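Local coordinates for citrate lyase subunit beta-like protein (Mycobacterium tuberculosis H37Rv, PDB 6ARB) that is a magnesium-dependent lyase of the HpcH/HpaI aldolase family that works as a homotrimer and may play a role in fatty acid biosynthesis, at residues I40-D45 with V70-A75; T94-P99 with R113-L118. One frame throughout, in Å; residues are numbered along the deposited sequence.

Interaction 1 of 2, residues I40-D45 with V70-A75; sequences ILDLED and VVRINA. With COA (coenzyme A), chain F.
R72 and D42 leave neighbouring parallel strands on the same face of the sheet and lie side by side, pointing the same way, so that the guanidinium meets the carboxylate with NE and NH2, one nitrogen to each oxygen. NE of R72 lies 2.8 Å from OD1 of D42 in a nearly straight bond within the guanidinium plane, and NH2 of R72 is 2.9 Å from OD2 of D42, which also accepts from G46 N. The grip is not coplanar: the two planes stand 62° apart, and both nitrogens come from above the carboxylate. E44 N reaches OD1 of D42 from the opposite face, closing an Asx turn just past the strand. The arginine runs out with CG anti to its backbone N (chi1 -176°) and then bends at chi3 (77°), which swings NE back toward D42. E44 crosses over the guanidinium rather than meeting its edge: its OE1 sits 3.4 Å from CZ of R72, with no N-H aimed at it, and contributes charge alone, while OE2 pairs with K100. Along the backbones, the barrel ladder runs L41 N to V70 O, R72 N to L41 O and L43 N to R72 O. L41 and V71 turn to the helix-covered face, where leucine and valine suit an apolar layer, and L43, just past its strand, lays CD1 3.8 Å from CG1 of V71 and touches A55 and L59 of helix 52-61. Beyond the strands, N74 gives a weak bond to L43 O and a further one to D84. R72 binds substrate: its NH1 donates to pyruvate, while C2P of coenzyme A comes 3.2 Å from NH2 of R72. By taking up NE and NH2, D42 orients the arginine and leaves NH1 for pyruvate.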
ATOM      1  N   ILE A  40     -12.845  -7.429 -25.155  1.00 16.39           N
ATOM      2  CA  ILE A  40     -11.535  -6.859 -25.418  1.00 16.91           C
ATOM      3  C   ILE A  40     -10.820  -7.717 -26.448  1.00 21.22           C
ATOM      4  O   ILE A  40     -10.347  -8.813 -26.121  1.00 21.09           O
ATOM      5  CB  ILE A  40     -10.654  -6.862 -24.159  1.00 16.36           C
ATOM      6  CG1 ILE A  40     -11.357  -6.153 -22.998  1.00 19.97           C
ATOM      7  CG2 ILE A  40      -9.303  -6.225 -24.471  1.00 19.22           C
ATOM      8  CD1 ILE A  40     -10.739  -6.460 -21.633  1.00 19.79           C
ATOM      9  N   LEU A  41     -10.744  -7.231 -27.684  1.00 19.23           N
ATOM     10  CA  LEU A  41      -9.995  -7.923 -28.732  1.00 20.29           C
ATOM     11  C   LEU A  41      -8.493  -7.679 -28.549  1.00 21.53           C
ATOM     12  O   LEU A  41      -8.037  -6.536 -28.505  1.00 24.31           O
ATOM     13  CB  LEU A  41     -10.490  -7.512 -30.131  1.00 16.22           C
ATOM     14  CG  LEU A  41     -11.961  -7.863 -30.396  1.00 20.64           C
ATOM     15  CD1 LEU A  41     -12.493  -7.242 -31.677  1.00 23.25           C
ATOM     16  CD2 LEU A  41     -12.178  -9.395 -30.405  1.00 17.06           C
ATOM     17  N   ASP A  42      -7.728  -8.758 -28.412  1.00 19.84           N
ATOM     18  CA  ASP A  42      -6.325  -8.649 -28.001  1.00 20.07           C
ATOM     19  C   ASP A  42      -5.305  -8.799 -29.130  1.00 20.29           C
ATOM     20  O   ASP A  42      -5.255  -9.831 -29.793  1.00 20.04           O
ATOM     21  CB  ASP A  42      -6.017  -9.665 -26.897  1.00 23.97           C
ATOM     22  CG  ASP A  42      -4.636  -9.477 -26.303  1.00 23.67           C
ATOM     23  OD1 ASP A  42      -4.112  -8.345 -26.363  1.00 20.78           O
ATOM     24  OD2 ASP A  42      -4.076 -10.461 -25.772  1.00 20.53           O
ATOM     25  N   LEU A  43      -4.487  -7.765 -29.333  1.00 15.60           N
ATOM     26  CA  LEU A  43      -3.380  -7.843 -30.277  1.00 16.17           C
ATOM     27  C   LEU A  43      -2.060  -8.036 -29.540  1.00 15.09           C
ATOM     28  O   LEU A  43      -1.024  -8.247 -30.169  1.00 18.38           O
ATOM     29  CB  LEU A  43      -3.293  -6.584 -31.152  1.00 16.40           C
ATOM     30  CG  LEU A  43      -4.527  -6.203 -31.980  1.00 24.86           C
ATOM     31  CD1 LEU A  43      -4.374  -4.775 -32.505  1.00 29.95           C
ATOM     32  CD2 LEU A  43      -4.749  -7.176 -33.125  1.00 20.86           C
ATOM     33  N   GLU A  44      -2.089  -7.945 -28.212  1.00 12.61           N
ATOM     34  CA  GLU A  44      -0.871  -8.126 -27.420  1.00 15.75           C
ATOM     35  C   GLU A  44      -0.601  -9.589 -27.018  1.00 17.72           C
ATOM     36  O   GLU A  44      -0.598 -10.477 -27.865  1.00 24.86           O
ATOM     37  CB  GLU A  44      -0.847  -7.190 -26.204  1.00 19.75           C
ATOM     38  CG  GLU A  44       0.568  -6.758 -25.799  1.00 16.42           C
ATOM     39  CD  GLU A  44       0.785  -6.754 -24.296  1.00 20.75           C
ATOM     40  OE1 GLU A  44      -0.045  -7.342 -23.566  1.00 23.81           O
ATOM     41  OE2 GLU A  44       1.800  -6.168 -23.843  1.00 23.41           O
ATOM     42  N   ASP A  45      -0.384  -9.843 -25.730  1.00 16.98           N
ATOM     43  CA  ASP A  45       0.142 -11.142 -25.291  1.00 17.25           C
ATOM     44  C   ASP A  45      -0.698 -12.390 -25.613  1.00 25.70           C
ATOM     45  O   ASP A  45      -0.171 -13.504 -25.594  1.00 31.09           O
ATOM     46  CB  ASP A  45       0.531 -11.106 -23.807  1.00 26.26           C
ATOM     47  CG  ASP A  45       1.756 -10.234 -23.547  1.00 27.16           C
ATOM     48  OD1 ASP A  45       2.434  -9.856 -24.525  1.00 27.40           O
ATOM     49  OD2 ASP A  45       2.053  -9.944 -22.369  1.00 26.06           O
ATOM     50  N   VAL A  70     -13.432  -3.172 -26.982  1.00 23.75           N
ATOM     51  CA  VAL A  70     -12.185  -2.453 -26.736  1.00 20.01           C
ATOM     52  C   VAL A  70     -11.100  -3.242 -27.453  1.00 18.87           C
ATOM     53  O   VAL A  70     -11.236  -4.447 -27.619  1.00 21.05           O
ATOM     54  CB  VAL A  70     -11.873  -2.393 -25.223  1.00 14.56           C
ATOM     55  CG1 VAL A  70     -10.481  -1.796 -24.970  1.00 21.89           C
ATOM     56  CG2 VAL A  70     -12.956  -1.612 -24.497  1.00 18.19           C
ATOM     57  N   VAL A  71     -10.045  -2.580 -27.918  1.00 15.02           N
ATOM     58  CA  VAL A  71      -8.932  -3.310 -28.522  1.00 13.16           C
ATOM     59  C   VAL A  71      -7.654  -3.136 -27.699  1.00 18.64           C
ATOM     60  O   VAL A  71      -7.171  -2.015 -27.528  1.00 18.02           O
ATOM     61  CB  VAL A  71      -8.659  -2.833 -29.970  1.00 18.24           C
ATOM     62  CG1 VAL A  71      -7.416  -3.519 -30.537  1.00 19.12           C
ATOM     63  CG2 VAL A  71      -9.870  -3.090 -30.852  1.00 19.02           C
ATOM     64  N   ARG A  72      -7.094  -4.229 -27.184  1.00 13.86           N
ATOM     65  CA  ARG A  72      -5.805  -4.095 -26.507  1.00 20.26           C
ATOM     66  C   ARG A  72      -4.677  -4.092 -27.531  1.00 21.29           C
ATOM     67  O   ARG A  72      -4.430  -5.092 -28.206  1.00 18.17           O
ATOM     68  CB  ARG A  72      -5.564  -5.180 -25.448  1.00 12.11           C
ATOM     69  CG  ARG A  72      -4.245  -4.952 -24.703  1.00 18.84           C
ATOM     70  CD  ARG A  72      -4.095  -5.821 -23.476  1.00 17.76           C
ATOM     71  NE  ARG A  72      -3.748  -7.198 -23.817  1.00 16.91           N
ATOM     72  CZ  ARG A  72      -3.325  -8.099 -22.939  1.00 21.48           C
ATOM     73  NH1 ARG A  72      -3.204  -7.768 -21.662  1.00 19.66           N
ATOM     74  NH2 ARG A  72      -3.035  -9.337 -23.339  1.00 18.64           N
ATOM     75  N   ILE A  73      -4.001  -2.957 -27.649  1.00 16.55           N
ATOM     76  CA  ILE A  73      -2.916  -2.814 -28.605  1.00 18.60           C
ATOM     77  C   ILE A  73      -1.612  -3.183 -27.917  1.00 18.88           C
ATOM     78  O   ILE A  73      -1.624  -3.632 -26.774  1.00 20.08           O
ATOM     79  CB  ILE A  73      -2.856  -1.383 -29.142  1.00 17.31           C
ATOM     80  CG1 ILE A  73      -2.731  -0.379 -27.987  1.00 14.11           C
ATOM     81  CG2 ILE A  73      -4.098  -1.105 -29.993  1.00 17.32           C
ATOM     82  CD1 ILE A  73      -2.527   1.065 -28.461  1.00 18.93           C
ATOM     83  N   ASN A  74      -0.491  -3.018 -28.609  1.00 16.12           N
ATOM     84  CA  ASN A  74       0.803  -3.274 -27.986  1.00 16.49           C
ATOM     85  C   ASN A  74       1.356  -2.054 -27.248  1.00 17.17           C
ATOM     86  O   ASN A  74       0.812  -0.952 -27.344  1.00 16.48           O
ATOM     87  CB  ASN A  74       1.798  -3.842 -29.003  1.00 15.33           C
ATOM     88  CG  ASN A  74       1.451  -5.284 -29.407  1.00 23.84           C
ATOM     89  OD1 ASN A  74       1.838  -6.246 -28.730  1.00 24.65           O
ATOM     90  ND2 ASN A  74       0.699  -5.430 -30.492  1.00 22.79           N
ATOM     91  N   ALA A  75       2.431  -2.261 -26.500  1.00 21.25           N
ATOM     92  CA  ALA A  75       2.988  -1.214 -25.649  1.00 21.41           C
ATOM     93  C   ALA A  75       3.559  -0.010 -26.413  1.00 19.27           C
ATOM     94  O   ALA A  75       3.933  -0.110 -27.585  1.00 17.36           O
ATOM     95  CB  ALA A  75       4.050  -1.810 -24.706  1.00 14.58           C
TER
HETATM   96  N1A COA F 303     -13.432 -15.875 -26.231  0.86 27.54           N
HETATM   97  C2A COA F 303     -14.447 -16.445 -26.910  0.86 22.84           C
HETATM   98  N3A COA F 303     -14.741 -17.746 -26.773  0.86 32.67           N
HETATM   99  C4A COA F 303     -14.018 -18.538 -25.951  0.86 28.54           C
HETATM  100  C5A COA F 303     -12.955 -17.990 -25.230  0.86 31.08           C
HETATM  101  C6A COA F 303     -12.688 -16.624 -25.396  0.86 26.12           C
HETATM  102  N6A COA F 303     -11.563 -16.014 -24.634  0.86 16.47           N
HETATM  103  N7A COA F 303     -12.405 -18.982 -24.490  0.86 31.27           N
HETATM  104  C8A COA F 303     -13.096 -20.116 -24.742  0.86 30.20           C
HETATM  105  N9A COA F 303     -14.067 -19.854 -25.630  0.86 28.51           N
HETATM  106  C1B COA F 303     -15.034 -20.796 -26.137  0.86 29.19           C
HETATM  107  C2B COA F 303     -14.482 -21.831 -26.994  0.86 34.71           C
HETATM  108  O2B COA F 303     -14.523 -21.396 -28.307  0.86 30.54           O
HETATM  109  C3B COA F 303     -15.428 -22.896 -26.831  0.86 38.40           C
HETATM  110  O3B COA F 303     -16.540 -22.562 -27.577  0.86 50.32           O
HETATM  111  P3B COA F 303     -17.492 -23.679 -28.073  0.86 52.04           P
HETATM  112  O7A COA F 303     -16.974 -25.013 -27.588  0.86 47.89           O
HETATM  113  O8A COA F 303     -17.509 -23.644 -29.576  0.86 37.52           O
HETATM  114  O9A COA F 303     -18.885 -23.429 -27.527  0.86 56.01           O
HETATM  115  C4B COA F 303     -15.779 -22.841 -25.419  0.86 33.75           C
HETATM  116  O4B COA F 303     -15.618 -21.454 -25.064  0.86 28.37           O
HETATM  117  C5B COA F 303     -14.898 -23.672 -24.619  0.86 36.82           C
HETATM  118  O5B COA F 303     -13.572 -23.674 -24.958  0.86 37.75           O
HETATM  119  P1A COA F 303     -12.444 -24.201 -24.035  0.86 36.62           P
HETATM  120  O1A COA F 303     -12.111 -25.600 -24.455  0.86 43.17           O
HETATM  121  O2A COA F 303     -12.902 -24.202 -22.604  0.86 32.86           O
HETATM  122  O3A COA F 303     -11.221 -23.249 -24.217  0.86 40.40           O
HETATM  123  P2A COA F 303      -9.989 -23.561 -25.152  0.86 41.61           P
HETATM  124  O4A COA F 303      -9.339 -24.863 -24.738  0.86 53.78           O
HETATM  125  O5A COA F 303     -10.408 -23.629 -26.591  0.86 36.59           O
HETATM  126  O6A COA F 303      -8.928 -22.432 -25.012  0.86 40.52           O
HETATM  127  CBP COA F 303      -8.036 -20.400 -23.962  0.86 26.26           C
HETATM  128  CCP COA F 303      -8.807 -21.721 -23.834  0.86 24.81           C
HETATM  129  CDP COA F 303      -7.000 -20.505 -25.078  0.86 28.46           C
HETATM  130  CEP COA F 303      -7.346 -20.039 -22.672  0.86 30.62           C
HETATM  131  CAP COA F 303      -9.085 -19.316 -24.295  0.86 28.66           C
HETATM  132  OAP COA F 303      -9.966 -19.255 -23.234  0.86 30.64           O
HETATM  133  C9P COA F 303      -8.526 -17.916 -24.461  0.86 25.23           C
HETATM  134  O9P COA F 303      -8.126 -17.517 -25.544  0.86 26.22           O
HETATM  135  N8P COA F 303      -8.472 -17.089 -23.298  0.86 20.80           N
HETATM  136  C7P COA F 303      -7.953 -15.714 -23.368  0.86 21.74           C
HETATM  137  C6P COA F 303      -6.464 -15.529 -23.289  0.86 17.89           C
HETATM  138  C5P COA F 303      -6.029 -14.101 -23.418  0.86 30.70           C
HETATM  139  O5P COA F 303      -6.699 -13.335 -24.106  0.86 37.51           O
HETATM  140  N4P COA F 303      -4.837 -13.664 -22.732  0.86 36.99           N
HETATM  141  C3P COA F 303      -4.438 -12.303 -22.853  0.86 37.12           C
HETATM  142  C2P COA F 303      -4.937 -11.406 -21.742  0.86 38.08           C
HETATM  143  S1P COA F 303      -4.942 -12.129 -20.107  0.86 43.39           S
HETATM  144  O   HOH W   1       3.403  -4.990 -25.605  1.00 22.05           O

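Interaction 2 of 2, residues T94-P99 with R113-L118; sequences TTVMLP and RDVIAL
I116 and M97 pair across two parallel strands and send their side chains to the same face, where CE of M97 rests 4.0 Å from CG2 of I116 as the two chains cross at a slant. The methionine first runs straight, CG anti to the backbone N, and turns only at chi3 (-71°), which brings its terminal methyl back over the isoleucine. A flexible thioether can bend to follow its neighbours on the inward face, I116, L118 and M141, while the beta-branched isoleucine readily takes up the extended backbone. L118 extends the same apolar surface: its CB lies 4.1 Å from CG of M97, and CD2 of L118 reaches 4.2 Å from CB of P99. CD2 of L118 also lies against R72, and the residue touches the bound pyruvate; leucine suits an apolar side of the site. Strands 95-98 and 114-119 are the fourth and fifth of the eight-stranded TIM barrel, joined through helix 104-108 in a beta-alpha-beta crossover, and five backbone hydrogen bonds tie them from D114 N to T94 O through to L118 N to L98 O. The bond from I116 N to V96 O measures 2.8 Å. V96 faces the surrounding helices instead, with CG1 anti to the carbonyl carbon (chi1 -70°), which leaves CG2 between backbone N and carbonyl carbon, 4.1 Å from CG2 of V115; its CG1 touches CD of R113, whose chain crosses it at about a right angle. R113 lays its aliphatic part along T94 O, CB 3.3 Å from that oxygen, and its NE is bonded to Y93 O. At the strand starts polar residues take over, and a water joins OG1 of T95 to OD2 of D114, 2.8 Å from that carboxylate oxygen.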
ATOM      1  N   THR A  94     -12.917   2.849 -31.172  1.00 20.62           N
ATOM      2  CA  THR A  94     -12.513   4.150 -30.622  1.00 24.00           C
ATOM      3  C   THR A  94     -11.886   4.074 -29.231  1.00 23.17           C
ATOM      4  O   THR A  94     -11.331   5.059 -28.746  1.00 21.16           O
ATOM      5  CB  THR A  94     -13.698   5.124 -30.546  1.00 25.90           C
ATOM      6  OG1 THR A  94     -14.723   4.562 -29.722  1.00 34.65           O
ATOM      7  CG2 THR A  94     -14.258   5.405 -31.939  1.00 31.81           C
ATOM      8  N   THR A  95     -11.992   2.917 -28.584  1.00 17.95           N
ATOM      9  CA  THR A  95     -11.356   2.717 -27.284  1.00 17.87           C
ATOM     10  C   THR A  95     -10.291   1.625 -27.397  1.00 20.25           C
ATOM     11  O   THR A  95     -10.536   0.561 -27.978  1.00 19.01           O
ATOM     12  CB  THR A  95     -12.390   2.356 -26.187  1.00 20.88           C
ATOM     13  OG1 THR A  95     -13.400   3.371 -26.138  1.00 23.17           O
ATOM     14  CG2 THR A  95     -11.719   2.271 -24.822  1.00 12.42           C
ATOM     15  N   VAL A  96      -9.103   1.913 -26.871  1.00 17.05           N
ATOM     16  CA  VAL A  96      -8.013   0.946 -26.824  1.00 16.53           C
ATOM     17  C   VAL A  96      -7.526   0.721 -25.403  1.00 16.56           C
ATOM     18  O   VAL A  96      -7.631   1.600 -24.536  1.00 18.40           O
ATOM     19  CB  VAL A  96      -6.792   1.388 -27.663  1.00 15.91           C
ATOM     20  CG1 VAL A  96      -7.100   1.326 -29.167  1.00 19.98           C
ATOM     21  CG2 VAL A  96      -6.315   2.769 -27.233  1.00 19.15           C
ATOM     22  N   MET A  97      -6.960  -0.460 -25.175  1.00 14.39           N
ATOM     23  CA  MET A  97      -6.312  -0.758 -23.909  1.00 13.79           C
ATOM     24  C   MET A  97      -4.812  -0.781 -24.129  1.00 14.46           C
ATOM     25  O   MET A  97      -4.323  -1.457 -25.037  1.00 17.42           O
ATOM     26  CB  MET A  97      -6.778  -2.111 -23.364  1.00 13.60           C
ATOM     27  CG  MET A  97      -6.056  -2.501 -22.076  1.00 15.31           C
ATOM     28  SD  MET A  97      -6.665  -4.056 -21.400  1.00 18.00           S
ATOM     29  CE  MET A  97      -8.276  -3.549 -20.816  1.00 14.05           C
ATOM     30  N   LEU A  98      -4.091  -0.024 -23.308  1.00 14.76           N
ATOM     31  CA  LEU A  98      -2.653   0.148 -23.453  1.00 13.64           C
ATOM     32  C   LEU A  98      -1.938  -0.702 -22.413  1.00 12.05           C
ATOM     33  O   LEU A  98      -2.001  -0.409 -21.219  1.00 17.05           O
ATOM     34  CB  LEU A  98      -2.274   1.623 -23.256  1.00  9.87           C
ATOM     35  CG  LEU A  98      -0.782   1.906 -23.143  1.00 14.09           C
ATOM     36  CD1 LEU A  98      -0.077   1.549 -24.439  1.00 16.86           C
ATOM     37  CD2 LEU A  98      -0.545   3.376 -22.775  1.00 19.50           C
ATOM     38  N   PRO A  99      -1.255  -1.761 -22.860  1.00 11.37           N
ATOM     39  CA  PRO A  99      -0.534  -2.591 -21.897  1.00 14.16           C
ATOM     40  C   PRO A  99       0.773  -1.930 -21.474  1.00 13.86           C
ATOM     41  O   PRO A  99       1.305  -1.064 -22.196  1.00 18.18           O
ATOM     42  CB  PRO A  99      -0.269  -3.872 -22.687  1.00 16.23           C
ATOM     43  CG  PRO A  99      -0.100  -3.390 -24.069  1.00 13.69           C
ATOM     44  CD  PRO A  99      -1.007  -2.194 -24.246  1.00 14.73           C
ATOM     45  N   ARG A 113      -8.287   8.685 -29.444  1.00 22.22           N
ATOM     46  CA  ARG A 113      -8.994   7.518 -28.931  1.00 18.50           C
ATOM     47  C   ARG A 113      -9.095   7.544 -27.402  1.00 21.20           C
ATOM     48  O   ARG A 113      -8.264   8.153 -26.722  1.00 23.20           O
ATOM     49  CB  ARG A 113      -8.328   6.222 -29.407  1.00 21.27           C
ATOM     50  CG  ARG A 113      -8.581   5.928 -30.887  1.00 24.13           C
ATOM     51  CD  ARG A 113      -8.501   4.432 -31.212  1.00 23.67           C
ATOM     52  NE  ARG A 113      -8.777   4.194 -32.628  1.00 23.95           N
ATOM     53  CZ  ARG A 113      -7.871   4.314 -33.593  1.00 27.44           C
ATOM     54  NH1 ARG A 113      -6.625   4.673 -33.297  1.00 27.83           N
ATOM     55  NH2 ARG A 113      -8.211   4.086 -34.852  1.00 25.87           N
ATOM     56  N   ASP A 114     -10.129   6.900 -26.868  1.00 18.65           N
ATOM     57  CA  ASP A 114     -10.251   6.722 -25.430  1.00 14.79           C
ATOM     58  C   ASP A 114      -9.325   5.591 -25.010  1.00 19.13           C
ATOM     59  O   ASP A 114      -9.144   4.627 -25.749  1.00 21.05           O
ATOM     60  CB  ASP A 114     -11.685   6.385 -25.025  1.00 19.59           C
ATOM     61  CG  ASP A 114     -12.617   7.571 -25.113  1.00 25.82           C
ATOM     62  OD1 ASP A 114     -12.139   8.724 -25.155  1.00 30.57           O
ATOM     63  OD2 ASP A 114     -13.843   7.345 -25.123  1.00 27.59           O
ATOM     64  N   VAL A 115      -8.746   5.705 -23.821  1.00 15.04           N
ATOM     65  CA  VAL A 115      -7.717   4.757 -23.413  1.00 12.80           C
ATOM     66  C   VAL A 115      -7.992   4.131 -22.061  1.00 12.99           C
ATOM     67  O   VAL A 115      -8.236   4.827 -21.077  1.00 15.08           O
ATOM     68  CB  VAL A 115      -6.321   5.435 -23.396  1.00 12.04           C
ATOM     69  CG1 VAL A 115      -5.224   4.453 -22.989  1.00 12.77           C
ATOM     70  CG2 VAL A 115      -6.020   6.026 -24.765  1.00 15.29           C
ATOM     71  N   ILE A 116      -7.953   2.802 -22.018  1.00 15.40           N
ATOM     72  CA  ILE A 116      -7.896   2.101 -20.748  1.00 12.27           C
ATOM     73  C   ILE A 116      -6.442   1.711 -20.514  1.00 13.62           C
ATOM     74  O   ILE A 116      -5.861   0.928 -21.277  1.00 15.11           O
ATOM     75  CB  ILE A 116      -8.812   0.856 -20.715  1.00 17.26           C
ATOM     76  CG1 ILE A 116     -10.255   1.284 -20.980  1.00 21.25           C
ATOM     77  CG2 ILE A 116      -8.708   0.161 -19.347  1.00 15.43           C
ATOM     78  CD1 ILE A 116     -11.233   0.142 -21.080  1.00 27.59           C
ATOM     79  N   ALA A 117      -5.854   2.276 -19.467  1.00 11.86           N
ATOM     80  CA  ALA A 117      -4.451   2.045 -19.180  1.00 12.81           C
ATOM     81  C   ALA A 117      -4.306   0.810 -18.306  1.00 15.01           C
ATOM     82  O   ALA A 117      -4.826   0.761 -17.186  1.00 12.51           O
ATOM     83  CB  ALA A 117      -3.850   3.255 -18.489  1.00 15.32           C
ATOM     84  N   LEU A 118      -3.598  -0.183 -18.835  1.00 15.75           N
ATOM     85  CA  LEU A 118      -3.287  -1.397 -18.099  1.00 11.11           C
ATOM     86  C   LEU A 118      -1.931  -1.262 -17.402  1.00 16.80           C
ATOM     87  O   LEU A 118      -0.882  -1.364 -18.034  1.00 21.24           O
ATOM     88  CB  LEU A 118      -3.277  -2.588 -19.068  1.00 12.19           C
ATOM     89  CG  LEU A 118      -2.766  -3.939 -18.551  1.00 14.26           C
ATOM     90  CD1 LEU A 118      -3.462  -4.332 -17.244  1.00 11.56           C
ATOM     91  CD2 LEU A 118      -2.958  -5.003 -19.636  1.00 11.15           C
TER
HETATM   92  O   HOH W   2     -14.593   4.949 -23.995  1.00 23.86           O

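Overall arrangement
Both contacts are buried pairings of adjacent parallel strands in one TIM barrel, and they share a border: strand 69-72 of interaction 1 is the sheet neighbour of strand 95-98 of interaction 2, with V71 O 2.8 Å from M97 N in a probable hydrogen bond. Their chemistry differs with place. Interaction 1 includes the loops beyond the C-terminal strand ends, where a charged network faces pyruvate and coenzyme A. Interaction 2 is mostly apolar, reaching the ligand through L118 and turning polar and more exposed at the opposite, N-terminal ends of its strands. P99 meets E44, and M97 and L118 touch R72, so the apolar residues of one contact flank the charges of the other.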